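Local coordinates for protein alpha-tubulin N-acetyltransferase (Danio rerio, PDB 4H6U) that catalyses the transfer of an acetyl group from acetyl coenzyme A to a lysine of alpha-tubulin, at residues E136-M141 / L162-K167; Y169-S174 / V182-F187. The protein carries 1 engineered substitution. All coordinates share one frame; numbering follows the deposited sequence.

Contact 1: residues E136-M141 / L162-K167; sequences ELFDFM and LSFLEK. With ACO (acetyl coenzyme *a), chain C.
Phe164 drives the edge of its ring into the face of Phe138, a T-shaped pair with centroids 5.5 Å apart and planes at 86°. The pair joins two helices of the GNAT acetyltransferase fold, 133-145 and 159-168, beside the bound acetyl coenzyme A. CG of Phe164 stands anti to the backbone N (chi1 169°), which places the ring between cofactor and helix 133-145. From its root outward, Phe164 CB lies 3.6 Å from the ribose oxygen O4B of the coenzyme. On the cofactor flank, Phe164 CD2 comes 3.6 Å from O3A, the bridging oxygen of the pyrophosphate, and CE2 borders the same atom. On the other flank, Phe164 CE1 sits 3.9 Å from Phe138 CG, above the plane of that ring but displaced toward its rim. At the tip, Phe164 CZ meets Phe138 CB at 3.9 Å. A second apolar touch, Phe138 CZ to Leu165 CD2 at 4.0 Å, extends the seam, and Tyr169 packs edge-to-face with Phe138. Backbone N atoms of Gly132 and Gly134, just before and within the first turn of helix 133-145, bond to the cofactor. From helix 159-168, Ser163 OG is hydrogen-bonded to the ribose hydroxyl O2B at 3.0 Å. Lys167, its chain bent at chi3, brings NZ to 2.9 Å from phosphate oxygen O8A and donates a hydrogen bond there.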
# COMPACT_ATOMS: atom_id res chain seq x y z
N GLU A 136 -12.55 -16.35 -4.16
CA GLU A 136 -13.36 -15.24 -4.65
C GLU A 136 -12.47 -14.01 -4.92
O GLU A 136 -12.58 -13.40 -5.96
CB GLU A 136 -14.52 -14.90 -3.70
CG GLU A 136 -15.53 -13.98 -4.34
CD GLU A 136 -16.76 -13.68 -3.50
OE1 GLU A 136 -16.77 -13.95 -2.28
OE2 GLU A 136 -17.71 -13.10 -4.06
N LEU A 137 -11.57 -13.66 -4.01
CA LEU A 137 -10.68 -12.51 -4.23
C LEU A 137 -9.75 -12.69 -5.41
O LEU A 137 -9.55 -11.76 -6.21
CB LEU A 137 -9.80 -12.26 -3.02
CG LEU A 137 -10.17 -11.04 -2.20
CD1 LEU A 137 -9.11 -10.78 -1.16
CD2 LEU A 137 -10.37 -9.80 -3.09
N PHE A 138 -9.09 -13.85 -5.45
CA PHE A 138 -8.11 -14.13 -6.48
C PHE A 138 -8.84 -14.10 -7.84
O PHE A 138 -8.42 -13.40 -8.76
CB PHE A 138 -7.45 -15.49 -6.19
CG PHE A 138 -6.16 -15.72 -6.92
CD1 PHE A 138 -5.02 -14.98 -6.63
CD2 PHE A 138 -6.08 -16.71 -7.88
CE1 PHE A 138 -3.80 -15.22 -7.33
CE2 PHE A 138 -4.88 -16.98 -8.57
CZ PHE A 138 -3.74 -16.21 -8.29
N ASP A 139 -9.96 -14.77 -7.95
CA ASP A 139 -10.73 -14.74 -9.19
C ASP A 139 -11.12 -13.31 -9.60
O ASP A 139 -10.98 -12.94 -10.76
CB ASP A 139 -12.00 -15.60 -9.09
CG ASP A 139 -11.70 -17.10 -9.15
OD1 ASP A 139 -10.54 -17.49 -9.44
OD2 ASP A 139 -12.65 -17.90 -8.94
N PHE A 140 -11.54 -12.49 -8.65
CA PHE A 140 -11.89 -11.12 -8.99
C PHE A 140 -10.67 -10.36 -9.57
O PHE A 140 -10.79 -9.66 -10.59
CB PHE A 140 -12.45 -10.40 -7.77
CG PHE A 140 -12.94 -9.01 -8.09
CD1 PHE A 140 -14.26 -8.78 -8.41
CD2 PHE A 140 -12.05 -7.94 -8.14
CE1 PHE A 140 -14.73 -7.50 -8.73
CE2 PHE A 140 -12.48 -6.65 -8.47
CZ PHE A 140 -13.83 -6.43 -8.78
N MET A 141 -9.51 -10.54 -8.96
CA MET A 141 -8.29 -9.86 -9.42
C MET A 141 -7.92 -10.35 -10.84
O MET A 141 -7.66 -9.55 -11.73
CB MET A 141 -7.14 -10.10 -8.43
CG MET A 141 -5.79 -9.48 -8.81
SD MET A 141 -4.79 -10.56 -9.87
CE MET A 141 -4.50 -11.94 -8.81
N LEU A 162 0.74 -21.66 -1.53
CA LEU A 162 1.26 -22.57 -2.53
C LEU A 162 0.24 -23.68 -2.75
O LEU A 162 -0.09 -24.00 -3.89
CB LEU A 162 2.64 -23.14 -2.11
CG LEU A 162 3.80 -22.18 -2.28
CD1 LEU A 162 5.08 -22.74 -1.68
CD2 LEU A 162 4.02 -21.89 -3.73
N SER A 163 -0.22 -24.26 -1.65
CA SER A 163 -1.26 -25.27 -1.64
C SER A 163 -2.47 -24.80 -2.44
O SER A 163 -3.03 -25.55 -3.27
CB SER A 163 -1.67 -25.56 -0.19
OG SER A 163 -2.71 -26.52 -0.13
N PHE A 164 -2.87 -23.55 -2.17
CA PHE A 164 -4.00 -22.90 -2.82
C PHE A 164 -3.80 -22.90 -4.34
O PHE A 164 -4.65 -23.42 -5.09
CB PHE A 164 -4.13 -21.47 -2.23
CG PHE A 164 -5.09 -20.56 -2.96
CD1 PHE A 164 -4.62 -19.69 -3.93
CD2 PHE A 164 -6.43 -20.50 -2.59
CE1 PHE A 164 -5.48 -18.82 -4.59
CE2 PHE A 164 -7.33 -19.65 -3.24
CZ PHE A 164 -6.84 -18.79 -4.26
N LEU A 165 -2.62 -22.40 -4.76
CA LEU A 165 -2.23 -22.37 -6.19
C LEU A 165 -2.16 -23.76 -6.84
O LEU A 165 -2.69 -23.98 -7.94
CB LEU A 165 -0.86 -21.66 -6.33
CG LEU A 165 -0.93 -20.17 -5.95
CD1 LEU A 165 0.44 -19.54 -5.85
CD2 LEU A 165 -1.81 -19.39 -6.96
N GLU A 166 -1.60 -24.71 -6.13
CA GLU A 166 -1.44 -26.05 -6.67
C GLU A 166 -2.79 -26.78 -6.81
O GLU A 166 -3.06 -27.41 -7.84
CB GLU A 166 -0.45 -26.86 -5.80
CG GLU A 166 0.94 -26.13 -5.60
CD GLU A 166 1.87 -26.75 -4.53
OE1 GLU A 166 1.37 -27.30 -3.53
OE2 GLU A 166 3.10 -26.71 -4.70
N LYS A 167 -3.63 -26.68 -5.78
CA LYS A 167 -4.91 -27.41 -5.71
C LYS A 167 -6.06 -26.73 -6.48
O LYS A 167 -6.84 -27.41 -7.12
CB LYS A 167 -5.31 -27.61 -4.25
CG LYS A 167 -4.36 -28.52 -3.55
CD LYS A 167 -4.55 -28.60 -2.05
CE LYS A 167 -5.44 -29.74 -1.66
NZ LYS A 167 -5.30 -30.02 -0.21
N1A ACO C . -3.64 -25.79 4.90
C2A ACO C . -3.44 -26.08 3.57
N3A ACO C . -4.00 -25.49 2.53
C4A ACO C . -4.94 -24.50 2.85
C5A ACO C . -5.27 -24.13 4.17
C6A ACO C . -4.56 -24.83 5.20
N6A ACO C . -4.74 -24.60 6.53
N7A ACO C . -6.25 -23.09 4.11
C8A ACO C . -6.51 -22.89 2.77
N9A ACO C . -5.71 -23.75 1.99
C1B ACO C . -5.60 -23.95 0.57
C2B ACO C . -5.86 -25.38 0.13
O2B ACO C . -5.37 -25.64 -1.15
C3B ACO C . -7.44 -25.28 0.05
O3B ACO C . -7.99 -26.21 -0.69
P3B ACO C . -8.58 -27.67 0.25
O7A ACO C . -9.15 -28.38 -0.94
O8A ACO C . -7.25 -28.15 0.78
O9A ACO C . -9.52 -27.07 1.25
C4B ACO C . -7.63 -23.92 -0.56
O4B ACO C . -6.51 -23.11 -0.10
C5B ACO C . -8.99 -23.37 -0.14
O5B ACO C . -9.53 -22.47 -1.04
P1A ACO C . -10.16 -21.06 -0.42
O1A ACO C . -10.66 -20.35 -1.63
O2A ACO C . -11.02 -21.35 0.79
O3A ACO C . -8.82 -20.23 0.09
P2A ACO C . -8.79 -19.40 1.42
O4A ACO C . -9.83 -18.34 1.50
O5A ACO C . -8.41 -20.16 2.65
O6A ACO C . -7.36 -18.31 1.11
CBP ACO C . -5.06 -18.14 1.60
CCP ACO C . -6.14 -18.85 0.79
CDP ACO C . -3.66 -18.71 1.32
CEP ACO C . -5.09 -16.60 1.31
CAP ACO C . -5.45 -18.35 3.10
OAP ACO C . -5.47 -19.70 3.51
C9P ACO C . -4.69 -17.40 4.07
O9P ACO C . -5.03 -16.25 4.11
N8P ACO C . -3.62 -17.61 4.88
C7P ACO C . -2.86 -18.73 5.16
C6P ACO C . -1.44 -18.32 5.80
C5P ACO C . -0.70 -17.05 5.23
O5P ACO C . 0.02 -16.34 5.96
N4P ACO C . -0.86 -16.71 3.85
C3P ACO C . -0.20 -15.54 3.12
C2P ACO C . 0.19 -15.70 1.59
S1P ACO C . 2.02 -15.43 0.96
C ACO C . 2.00 -13.86 0.07
O ACO C . 1.13 -13.12 0.34
CH3 ACO C . 2.48 -13.88 -1.36

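Contact 2: residues Y169-S174 / V182-F187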
# COMPACT_ATOMS: atom_id res chain seq x y z
N TYR A 169 -5.71 -23.91 -8.83
CA TYR A 169 -5.34 -23.34 -10.13
C TYR A 169 -4.38 -24.23 -10.96
O TYR A 169 -3.90 -23.81 -12.00
CB TYR A 169 -4.80 -21.89 -9.96
CG TYR A 169 -5.88 -21.01 -9.34
CD1 TYR A 169 -6.75 -20.27 -10.13
CD2 TYR A 169 -6.09 -21.00 -7.98
CE1 TYR A 169 -7.76 -19.52 -9.57
CE2 TYR A 169 -7.09 -20.26 -7.41
CZ TYR A 169 -7.93 -19.53 -8.21
OH TYR A 169 -8.93 -18.79 -7.61
N ASP A 170 -4.12 -25.45 -10.48
CA ASP A 170 -3.24 -26.39 -11.17
C ASP A 170 -1.83 -25.86 -11.48
O ASP A 170 -1.21 -26.23 -12.48
CB ASP A 170 -3.91 -26.87 -12.44
CG ASP A 170 -5.14 -27.65 -12.14
OD1 ASP A 170 -5.24 -28.09 -10.97
OD2 ASP A 170 -6.00 -27.82 -13.04
N LEU A 171 -1.34 -24.98 -10.62
CA LEU A 171 0.01 -24.45 -10.77
C LEU A 171 0.97 -25.35 -9.98
O LEU A 171 1.15 -25.17 -8.80
CB LEU A 171 0.08 -23.00 -10.29
CG LEU A 171 -0.68 -21.97 -11.10
CD1 LEU A 171 -0.23 -20.58 -10.73
CD2 LEU A 171 -0.47 -22.20 -12.58
N ARG A 172 1.61 -26.28 -10.68
CA ARG A 172 2.39 -27.35 -10.07
C ARG A 172 3.89 -27.27 -10.37
O ARG A 172 4.71 -27.62 -9.52
CB ARG A 172 1.87 -28.70 -10.55
CG ARG A 172 0.56 -29.03 -9.86
CD ARG A 172 -0.14 -30.27 -10.39
NE ARG A 172 -1.42 -30.39 -9.71
CZ ARG A 172 -2.60 -30.05 -10.23
NH1 ARG A 172 -2.70 -29.60 -11.48
NH2 ARG A 172 -3.69 -30.19 -9.48
N ASN A 173 4.22 -26.90 -11.59
CA ASN A 173 5.58 -26.90 -12.06
C ASN A 173 6.24 -25.56 -11.94
O ASN A 173 6.00 -24.67 -12.74
CB ASN A 173 5.60 -27.36 -13.50
CG ASN A 173 5.08 -28.76 -13.65
OD1 ASN A 173 5.44 -29.67 -12.89
ND2 ASN A 173 4.19 -28.94 -14.61
N SER A 174 7.13 -25.47 -10.96
CA SER A 174 7.84 -24.23 -10.69
C SER A 174 9.13 -24.22 -11.48
O SER A 174 9.74 -25.26 -11.71
CB SER A 174 8.13 -24.11 -9.18
OG SER A 174 8.89 -22.95 -8.93
N VAL A 182 8.33 -16.82 -7.06
CA VAL A 182 7.96 -18.07 -7.66
C VAL A 182 7.19 -17.83 -8.97
O VAL A 182 6.31 -16.96 -9.05
CB VAL A 182 7.12 -18.90 -6.69
CG1 VAL A 182 6.59 -20.14 -7.39
CG2 VAL A 182 7.95 -19.27 -5.49
N VAL A 183 7.58 -18.56 -9.99
CA VAL A 183 6.93 -18.53 -11.27
C VAL A 183 6.81 -19.95 -11.79
O VAL A 183 7.65 -20.81 -11.49
CB VAL A 183 7.68 -17.67 -12.31
CG1 VAL A 183 7.81 -16.26 -11.82
CG2 VAL A 183 9.01 -18.27 -12.61
N PHE A 184 5.75 -20.21 -12.53
CA PHE A 184 5.50 -21.56 -13.01
C PHE A 184 5.76 -21.70 -14.51
O PHE A 184 5.91 -20.71 -15.23
CB PHE A 184 4.10 -21.99 -12.65
CG PHE A 184 3.84 -22.04 -11.17
CD1 PHE A 184 3.96 -23.24 -10.46
CD2 PHE A 184 3.51 -20.88 -10.48
CE1 PHE A 184 3.70 -23.29 -9.07
CE2 PHE A 184 3.22 -20.90 -9.12
CZ PHE A 184 3.32 -22.13 -8.39
N ALA A 185 5.80 -22.94 -14.97
CA ALA A 185 6.20 -23.25 -16.34
C ALA A 185 5.46 -22.37 -17.37
O ALA A 185 6.09 -21.79 -18.25
CB ALA A 185 6.00 -24.72 -16.63
N GLY A 186 4.14 -22.24 -17.19
CA GLY A 186 3.27 -21.53 -18.11
C GLY A 186 3.64 -20.08 -18.34
O GLY A 186 3.19 -19.46 -19.30
N PHE A 187 4.37 -19.52 -17.39
CA PHE A 187 4.84 -18.15 -17.42
C PHE A 187 5.66 -17.88 -18.70
O PHE A 187 5.65 -16.78 -19.24
CB PHE A 187 5.68 -17.91 -16.17
CG PHE A 187 6.20 -16.52 -16.02
CD1 PHE A 187 5.45 -15.57 -15.30
CD2 PHE A 187 7.41 -16.15 -16.59
CE1 PHE A 187 5.90 -14.27 -15.14
CE2 PHE A 187 7.91 -14.84 -16.43
CZ PHE A 187 7.14 -13.88 -15.72
O HOH W 1 9.74 -20.56 -9.09
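Leu171 lays its CB over the centre of the Phe184 ring, 3.7 Å from the centroid and only 5° off the ring normal, a well-defined CH-pi contact. The same side chain reaches on across that ring, bringing Leu171 CD1 to 3.8 Å from Phe184 CD2. With CG anti to its own carbonyl carbon (chi1 -62°), Phe184 turns its ring back against segment 169-174, where Phe184 CE1 approaches Leu171 O at 3.2 Å. Farther along, the backbones meet in a single beta bridge between Ser174 and Phe184, whose CA atoms are 4.2 Å apart. Asn173 O is the polar focus of this meeting: it accepts a hydrogen bond from Ala185 N at 2.8 Å (N-H...O 146°), the donor lying nearly in line with the C=O bond, and takes a CA-H...O contact from Phe184 CA at 3.2 Å. A water that accepts from Val183 N at 3.1 Å also lies beside Ser174 OG, at a distance too short to be read closely, and probably links the two segments. Replacing Phe184 with an alanine would probably leave Leu171 CB and CD1 without the ring they cover and open a gap between the two segments. A 3-10 turn at 185-187 follows the bridge, closed by Phe187 N bonding to Phe184 O. Both Leu171 and Phe184 also rest on Tyr154 of strand 153-155, to whose backbone Val182 is hydrogen-bonded from strand 181-182, while a backbone bond from Leu171 to Leu165 ties the loop to helix 159-168.

Overall arrangement
Contact 1 is the deeper of the two, its centre about 8 Å from that of the chain and its three touching residues all buried; contact 2 has its centre about 17 Å out and is partly buried, with Asn173 and Ser174 exposed. They follow one another in sequence and meet where helix 159-168 ends: Tyr169 OH, just past it, stands 2.8 Å from Asp139 OD1 of helix 133-145, a probable hydrogen bond. Tyr154 of strand 153-155 touches side chains of both. Between its segments contact 1 is wholly apolar, while Ser163 and Lys167 turn to the coenzyme; contact 2 adds one backbone hydrogen bond and a water to an aromatic-aliphatic overlap.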